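Local coordinates for protein transcription factor inhibitor I-kappa-B-beta (Mus musculus, PDB 1OY3) that inhibits NF-kappa-B by binding it and trapping it in the cytoplasm, and in its unphosphorylated, resynthesized form can accompany it into the nucleus, at residues 57-60 with 61-65; 82-85 with 86-89; 171-174 with 175-179. One frame throughout, in Å; residues are numbered along the deposited sequence.

Following the chain from the N terminus, all three contacts are local, each within one continuous run of residues, so none closes a long loop; they come in series and neither nest nor cross. Contact 1 spans the N-cap and first turns of helix 58-66 in ANK 2. Contact 2 lies in ANK 3, where helix 81-85 ends and the chain turns toward helix 91-97; its centre is about 14 Å from that of contact 1, and the two do not touch. Contact 3 belongs to helix 171-180 of ANK 4, beyond the unmodelled residues 109-143. It packs directly on contact 2, Met173 CG lying 3.7 Å from Cys86 SG, which joins ANK 3 to ANK 4.

Contact 1 (57-60 with 61-65); sequences EAST and VEKLY
Val61 N donates to Glu57 O at 2.9 Å, and this bond, nearly in line with the C=O, opens helix 58-66 with Glu57 as its N-cap residue. Two further i to i+4 backbone bonds follow, Glu62 N to Ala58 O at 3.2 Å and Leu64 N to Thr60 O at 3.3 Å, the latter almost straight at the hydrogen (173°). Ser59 O receives weak bonds from both Glu62 N and Lys63 N. A water donates to Glu62 OE1 at 2.9 Å and, weakly, to the backbone Ser59 O; a carboxylate suits this exposed position.

Apolar contact joins Thr60 and Leu64, which lie alongside each other and point the same way, CG2 meeting CD1 at 4.0 Å. Thr60 sets its methyl anti to the backbone N, which leaves OG1 beside that N, 3.2 Å from Glu57 OE2, with Glu22 OE2 a second, weaker possible acceptor. Branched Val61 packs on Leu49 and Ala52 of helix 48-55 and on Cys93 and Leu97 of helix 91-97; its CG2 also touches Glu57 O, a methyl-to-carbonyl contact accompanying the first helical bond.

Lys63 runs extended past Ser59 O, its CG 3.5 Å away, and carries NZ to salt bridges with Asp26 and Glu22. Small and aliphatic residues facing the preceding helix, with polar ones outside, are typical of the second helix of an ankyrin repeat, here ANK 2.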
loop_
_atom_site.group_PDB
_atom_site.type_symbol
_atom_site.label_atom_id
_atom_site.label_comp_id
_atom_site.label_asym_id
_atom_site.label_seq_id
_atom_site.Cartn_x
_atom_site.Cartn_y
_atom_site.Cartn_z
ATOM N N GLU C 57 17.650 4.097 -11.079
ATOM C CA GLU C 57 18.964 3.917 -11.703
ATOM C C GLU C 57 19.219 2.448 -12.079
ATOM O O GLU C 57 19.733 1.674 -11.273
ATOM C CB GLU C 57 20.041 4.412 -10.740
ATOM C CG GLU C 57 19.961 5.904 -10.464
ATOM C CD GLU C 57 20.971 6.369 -9.427
ATOM O OE1 GLU C 57 21.314 7.569 -9.433
ATOM O OE2 GLU C 57 21.415 5.542 -8.598
ATOM N N ALA C 58 18.872 2.082 -13.313
ATOM C CA ALA C 58 19.018 0.706 -13.797
ATOM C C ALA C 58 20.428 0.167 -13.702
ATOM O O ALA C 58 20.639 -1.018 -13.431
ATOM C CB ALA C 58 18.513 0.597 -15.252
ATOM N N SER C 59 21.404 1.034 -13.930
ATOM C CA SER C 59 22.785 0.609 -13.863
ATOM C C SER C 59 23.161 0.283 -12.417
ATOM O O SER C 59 23.808 -0.726 -12.137
ATOM C CB SER C 59 23.690 1.708 -14.414
ATOM O OG SER C 59 25.041 1.319 -14.348
ATOM N N THR C 60 22.723 1.126 -11.492
ATOM C CA THR C 60 23.033 0.925 -10.080
ATOM C C THR C 60 22.310 -0.294 -9.500
ATOM O O THR C 60 22.834 -0.978 -8.619
ATOM C CB THR C 60 22.673 2.184 -9.273
ATOM O OG1 THR C 60 23.387 3.302 -9.817
ATOM C CG2 THR C 60 23.040 2.006 -7.795
ATOM N N VAL C 61 21.118 -0.581 -10.012
ATOM C CA VAL C 61 20.370 -1.721 -9.529
ATOM C C VAL C 61 21.064 -3.016 -9.947
ATOM O O VAL C 61 21.066 -3.991 -9.190
ATOM C CB VAL C 61 18.911 -1.702 -10.056
ATOM C CG1 VAL C 61 18.244 -3.053 -9.814
ATOM C CG2 VAL C 61 18.125 -0.584 -9.344
ATOM N N GLU C 62 21.670 -3.025 -11.134
ATOM C CA GLU C 62 22.360 -4.217 -11.619
ATOM C C GLU C 62 23.595 -4.535 -10.787
ATOM O O GLU C 62 23.849 -5.695 -10.463
ATOM C CB GLU C 62 22.755 -4.055 -13.096
ATOM C CG GLU C 62 23.571 -5.222 -13.669
ATOM C CD GLU C 62 23.796 -5.112 -15.175
ATOM O OE1 GLU C 62 24.094 -3.997 -15.650
ATOM O OE2 GLU C 62 23.681 -6.138 -15.881
ATOM N N LYS C 63 24.365 -3.507 -10.446
ATOM C CA LYS C 63 25.575 -3.709 -9.653
ATOM C C LYS C 63 25.208 -4.354 -8.334
ATOM O O LYS C 63 25.777 -5.377 -7.946
ATOM C CB LYS C 63 26.270 -2.377 -9.397
ATOM C CG LYS C 63 26.791 -1.708 -10.645
ATOM C CD LYS C 63 27.557 -0.450 -10.267
ATOM C CE LYS C 63 28.138 0.231 -11.483
ATOM N NZ LYS C 63 28.776 1.503 -11.067
ATOM N N LEU C 64 24.231 -3.761 -7.656
ATOM C CA LEU C 64 23.765 -4.277 -6.379
ATOM C C LEU C 64 23.221 -5.689 -6.558
ATOM O O LEU C 64 23.527 -6.586 -5.766
ATOM C CB LEU C 64 22.692 -3.338 -5.794
ATOM C CG LEU C 64 23.262 -1.949 -5.482
ATOM C CD1 LEU C 64 22.158 -0.939 -5.182
ATOM C CD2 LEU C 64 24.225 -2.077 -4.298
ATOM N N TYR C 65 22.436 -5.893 -7.613
ATOM C CA TYR C 65 21.845 -7.207 -7.886
ATOM C C TYR C 65 22.956 -8.217 -8.222
ATOM O O TYR C 65 22.971 -9.344 -7.721
ATOM C CB TYR C 65 20.852 -7.092 -9.057
ATOM C CG TYR C 65 19.963 -8.306 -9.305
ATOM C CD1 TYR C 65 19.473 -8.569 -10.587
ATOM C CD2 TYR C 65 19.575 -9.158 -8.268
ATOM C CE1 TYR C 65 18.630 -9.634 -10.831
ATOM C CE2 TYR C 65 18.706 -10.243 -8.506
ATOM C CZ TYR C 65 18.246 -10.464 -9.794
ATOM O OH TYR C 65 17.371 -11.502 -10.060
HETATM O O HOH W 1 25.924 -2.138 -14.336
#

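Contact 2 (82-85 with 86-89); sequences LHLA and CRVR
Cys86 N, the first amide beyond helix 81-85, donates to Leu82 O at 3.2 Å and more weakly to His83 O. The next amide, Arg87 N, bonds three residues back to Leu84 O at 3.0 Å, arriving well above the carbonyl plane (65° out of it), as in a tightening last turn. Val88 N is shared between two acceptors, Leu84 O and Ala85 O, each at 3.3 Å and both weak. Leu84 O therefore takes two donors, and the carbonyls at the end of the helix are met by amides of the turn that follows. This is the turn that leads to helix 91-97 within the helix-turn-helix of ankyrin repeat ANK 3.

Side chains crowd the same carbonyls. Cys86 sets SG beside its own backbone N (chi1 -61°), which brings the sulfur 3.2 Å from Leu82 O and against Leu82 CD1; a small, polarisable residue fits this buried place. The aliphatic part of Arg87 passes His83 O, with CG at 3.0 Å, then bends at chi3 (69°) and runs alongside Leu84. There Leu84 CD2 meets Arg87 NH1 at the edge of the guanidinium, at 3.6 Å. Val88 lays CG2 by Leu84 O.

The buried imidazole of His83 has both polar atoms paired, ND1 with Thr80 OG1 and NE2 with His159 O, and the second bond joins ANK 3 to ANK 4. The aliphatic stem of Arg87, by contrast, stays with the helix end, while its guanidinium comes within long, weak ion-pair range of an acidic side chain of another protein chain, where it would probably add a modest electrostatic attraction.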
loop_
_atom_site.group_PDB
_atom_site.type_symbol
_atom_site.label_atom_id
_atom_site.label_comp_id
_atom_site.label_asym_id
_atom_site.label_seq_id
_atom_site.Cartn_x
_atom_site.Cartn_y
_atom_site.Cartn_z
ATOM N N LEU C 82 11.359 -4.305 -6.208
ATOM C CA LEU C 82 10.463 -4.356 -7.365
ATOM C C LEU C 82 9.205 -3.542 -7.101
ATOM O O LEU C 82 8.687 -2.907 -8.005
ATOM C CB LEU C 82 10.060 -5.804 -7.719
ATOM C CG LEU C 82 9.116 -5.927 -8.935
ATOM C CD1 LEU C 82 9.771 -5.265 -10.140
ATOM C CD2 LEU C 82 8.782 -7.404 -9.250
ATOM N N HIS C 83 8.700 -3.571 -5.869
ATOM C CA HIS C 83 7.494 -2.807 -5.533
ATOM C C HIS C 83 7.724 -1.326 -5.729
ATOM O O HIS C 83 6.857 -0.623 -6.222
ATOM C CB HIS C 83 7.078 -3.004 -4.071
ATOM C CG HIS C 83 6.178 -4.175 -3.839
ATOM N ND1 HIS C 83 6.619 -5.350 -3.272
ATOM C CD2 HIS C 83 4.858 -4.345 -4.084
ATOM C CE1 HIS C 83 5.607 -6.195 -3.174
ATOM N NE2 HIS C 83 4.528 -5.608 -3.661
ATOM N N LEU C 84 8.894 -0.865 -5.299
ATOM C CA LEU C 84 9.257 0.540 -5.395
ATOM C C LEU C 84 9.391 0.970 -6.848
ATOM O O LEU C 84 8.983 2.070 -7.214
ATOM C CB LEU C 84 10.563 0.796 -4.624
ATOM C CG LEU C 84 10.474 0.496 -3.121
ATOM C CD1 LEU C 84 11.855 0.592 -2.472
ATOM C CD2 LEU C 84 9.508 1.480 -2.472
ATOM N N ALA C 85 9.960 0.099 -7.675
ATOM C CA ALA C 85 10.125 0.402 -9.084
ATOM C C ALA C 85 8.758 0.658 -9.690
ATOM O O ALA C 85 8.603 1.554 -10.521
ATOM C CB ALA C 85 10.808 -0.766 -9.820
ATOM N N CYS C 86 7.768 -0.118 -9.261
ATOM C CA CYS C 86 6.414 0.013 -9.798
ATOM C C CYS C 86 5.663 1.242 -9.325
ATOM O O CYS C 86 4.552 1.495 -9.765
ATOM C CB CYS C 86 5.587 -1.223 -9.458
ATOM S SG CYS C 86 6.260 -2.730 -10.142
ATOM N N ARG C 87 6.271 2.005 -8.432
ATOM C CA ARG C 87 5.626 3.197 -7.893
ATOM C C ARG C 87 6.175 4.430 -8.587
ATOM O O ARG C 87 5.502 5.452 -8.687
ATOM C CB ARG C 87 5.893 3.308 -6.389
ATOM C CG ARG C 87 5.629 2.041 -5.603
ATOM C CD ARG C 87 6.046 2.219 -4.148
ATOM N NE ARG C 87 5.189 3.157 -3.429
ATOM C CZ ARG C 87 5.565 3.840 -2.354
ATOM N NH1 ARG C 87 6.792 3.701 -1.871
ATOM N NH2 ARG C 87 4.708 4.651 -1.750
ATOM N N VAL C 88 7.400 4.319 -9.078
ATOM C CA VAL C 88 8.052 5.430 -9.752
ATOM C C VAL C 88 8.283 5.160 -11.226
ATOM O O VAL C 88 9.131 5.799 -11.847
ATOM C CB VAL C 88 9.411 5.749 -9.096
ATOM C CG1 VAL C 88 9.233 5.904 -7.591
ATOM C CG2 VAL C 88 10.410 4.647 -9.410
ATOM N N ARG C 89 7.532 4.217 -11.789
ATOM C CA ARG C 89 7.667 3.904 -13.212
ATOM C C ARG C 89 9.104 3.625 -13.652
ATOM O O ARG C 89 9.485 3.967 -14.772
ATOM C CB ARG C 89 7.100 5.057 -14.048
ATOM C CG ARG C 89 5.581 5.184 -14.008
ATOM C CD ARG C 89 5.109 6.511 -14.598
ATOM N NE ARG C 89 3.814 6.390 -15.268
ATOM C CZ ARG C 89 3.663 6.044 -16.545
ATOM N NH1 ARG C 89 4.729 5.786 -17.295
ATOM N NH2 ARG C 89 2.450 5.955 -17.074
#

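Contact 3 (171-174 with 175-179); sequences AEMV and RLLRD
Glu172 and Arg175 form a salt bridge across one turn of helix 171-180, Arg175 NE donating to OE2 of Glu172 at 3.2 Å with a straight N-H (164°). The side chains cross at about a right angle: the oxygen lies in the guanidinium plane, but the nitrogen stands above the carboxylate plane. The bend at chi3 of Arg175 also turns one face of its guanidinium, near the rim, toward Ala171 O. Glu172 OE1 rests 3.3 Å from Leu176 CD1.

Buried Met173 meets two leucines, SD touching CD2 of Leu176 at the margin and CG touching CD1 of buried Leu177, both at 4.3 Å. Flexible, unbranched Met173 suits a seam between repeats: this is the second helix of ANK 4 in the ankyrin stack, and Met173 reaches Ala94 of helix 91-97 as well as Ala165 of helix 161-167.

Regular backbone bonds fix these positions, Arg175 N to Ala171 O at 2.9 Å and Arg178 N to Val174 O at 2.8 Å among them. Further along, Arg178 grips Asp179 OD2 side-on through NE (2.7 Å) and NH2. At the helix start, Asp170 OD2 accepts from Met173 N, and Leu210 of helix 205-213 packs on Ala171, Arg175 and Arg178.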
loop_
_atom_site.group_PDB
_atom_site.type_symbol
_atom_site.label_atom_id
_atom_site.label_comp_id
_atom_site.label_asym_id
_atom_site.label_seq_id
_atom_site.Cartn_x
_atom_site.Cartn_y
_atom_site.Cartn_z
ATOM N N ALA C 171 1.015 1.158 -17.874
ATOM C CA ALA C 171 0.862 0.157 -18.916
ATOM C C ALA C 171 2.178 -0.532 -19.246
ATOM O O ALA C 171 2.233 -1.751 -19.389
ATOM C CB ALA C 171 0.280 0.807 -20.166
ATOM N N GLU C 172 3.234 0.261 -19.380
ATOM C CA GLU C 172 4.542 -0.279 -19.680
ATOM C C GLU C 172 4.974 -1.270 -18.590
ATOM O O GLU C 172 5.485 -2.360 -18.889
ATOM C CB GLU C 172 5.562 0.849 -19.792
ATOM C CG GLU C 172 6.397 0.774 -21.050
ATOM C CD GLU C 172 6.765 -0.654 -21.408
ATOM O OE1 GLU C 172 7.439 -1.324 -20.598
ATOM O OE2 GLU C 172 6.371 -1.108 -22.503
ATOM N N MET C 173 4.761 -0.908 -17.329
ATOM C CA MET C 173 5.151 -1.800 -16.235
ATOM C C MET C 173 4.276 -3.051 -16.212
ATOM O O MET C 173 4.753 -4.141 -15.899
ATOM C CB MET C 173 5.068 -1.102 -14.873
ATOM C CG MET C 173 5.707 -1.951 -13.748
ATOM S SD MET C 173 7.522 -2.141 -13.941
ATOM C CE MET C 173 8.038 -0.577 -13.163
ATOM N N VAL C 174 2.999 -2.888 -16.548
ATOM C CA VAL C 174 2.082 -4.023 -16.579
ATOM C C VAL C 174 2.597 -5.017 -17.624
ATOM O O VAL C 174 2.600 -6.228 -17.398
ATOM C CB VAL C 174 0.643 -3.575 -16.953
ATOM C CG1 VAL C 174 -0.256 -4.793 -17.197
ATOM C CG2 VAL C 174 0.068 -2.729 -15.843
ATOM N N ARG C 175 3.046 -4.499 -18.763
ATOM C CA ARG C 175 3.571 -5.353 -19.823
ATOM C C ARG C 175 4.764 -6.193 -19.354
ATOM O O ARG C 175 4.804 -7.402 -19.590
ATOM C CB ARG C 175 3.941 -4.506 -21.053
ATOM C CG ARG C 175 2.741 -4.203 -21.952
ATOM C CD ARG C 175 3.139 -3.532 -23.249
ATOM N NE ARG C 175 3.367 -2.104 -23.080
ATOM C CZ ARG C 175 2.474 -1.165 -23.379
ATOM N NH1 ARG C 175 1.289 -1.510 -23.875
ATOM N NH2 ARG C 175 2.760 0.115 -23.169
ATOM N N LEU C 176 5.724 -5.554 -18.688
ATOM C CA LEU C 176 6.898 -6.250 -18.166
ATOM C C LEU C 176 6.495 -7.318 -17.155
ATOM O O LEU C 176 7.011 -8.438 -17.170
ATOM C CB LEU C 176 7.855 -5.259 -17.496
ATOM C CG LEU C 176 8.915 -4.562 -18.354
ATOM C CD1 LEU C 176 8.430 -4.368 -19.785
ATOM C CD2 LEU C 176 9.255 -3.232 -17.700
ATOM N N LEU C 177 5.577 -6.966 -16.261
ATOM C CA LEU C 177 5.108 -7.918 -15.269
ATOM C C LEU C 177 4.397 -9.097 -15.941
ATOM O O LEU C 177 4.636 -10.252 -15.594
ATOM C CB LEU C 177 4.177 -7.224 -14.271
ATOM C CG LEU C 177 4.914 -6.224 -13.364
ATOM C CD1 LEU C 177 3.935 -5.633 -12.362
ATOM C CD2 LEU C 177 6.074 -6.926 -12.645
ATOM N N ARG C 178 3.524 -8.795 -16.899
ATOM C CA ARG C 178 2.797 -9.833 -17.621
ATOM C C ARG C 178 3.794 -10.819 -18.230
ATOM O O ARG C 178 3.782 -12.011 -17.915
ATOM C CB ARG C 178 1.952 -9.202 -18.729
ATOM C CG ARG C 178 1.332 -10.205 -19.698
ATOM C CD ARG C 178 0.891 -9.510 -20.963
ATOM N NE ARG C 178 2.034 -8.990 -21.708
ATOM C CZ ARG C 178 1.965 -8.044 -22.637
ATOM N NH1 ARG C 178 0.801 -7.494 -22.945
ATOM N NH2 ARG C 178 3.064 -7.648 -23.266
ATOM N N ASP C 179 4.672 -10.304 -19.086
ATOM C CA ASP C 179 5.679 -11.128 -19.738
ATOM C C ASP C 179 6.537 -11.871 -18.714
ATOM O O ASP C 179 7.030 -12.965 -18.993
ATOM C CB ASP C 179 6.566 -10.258 -20.643
ATOM C CG ASP C 179 5.778 -9.573 -21.768
ATOM O OD1 ASP C 179 6.369 -8.750 -22.493
ATOM O OD2 ASP C 179 4.571 -9.856 -21.937
#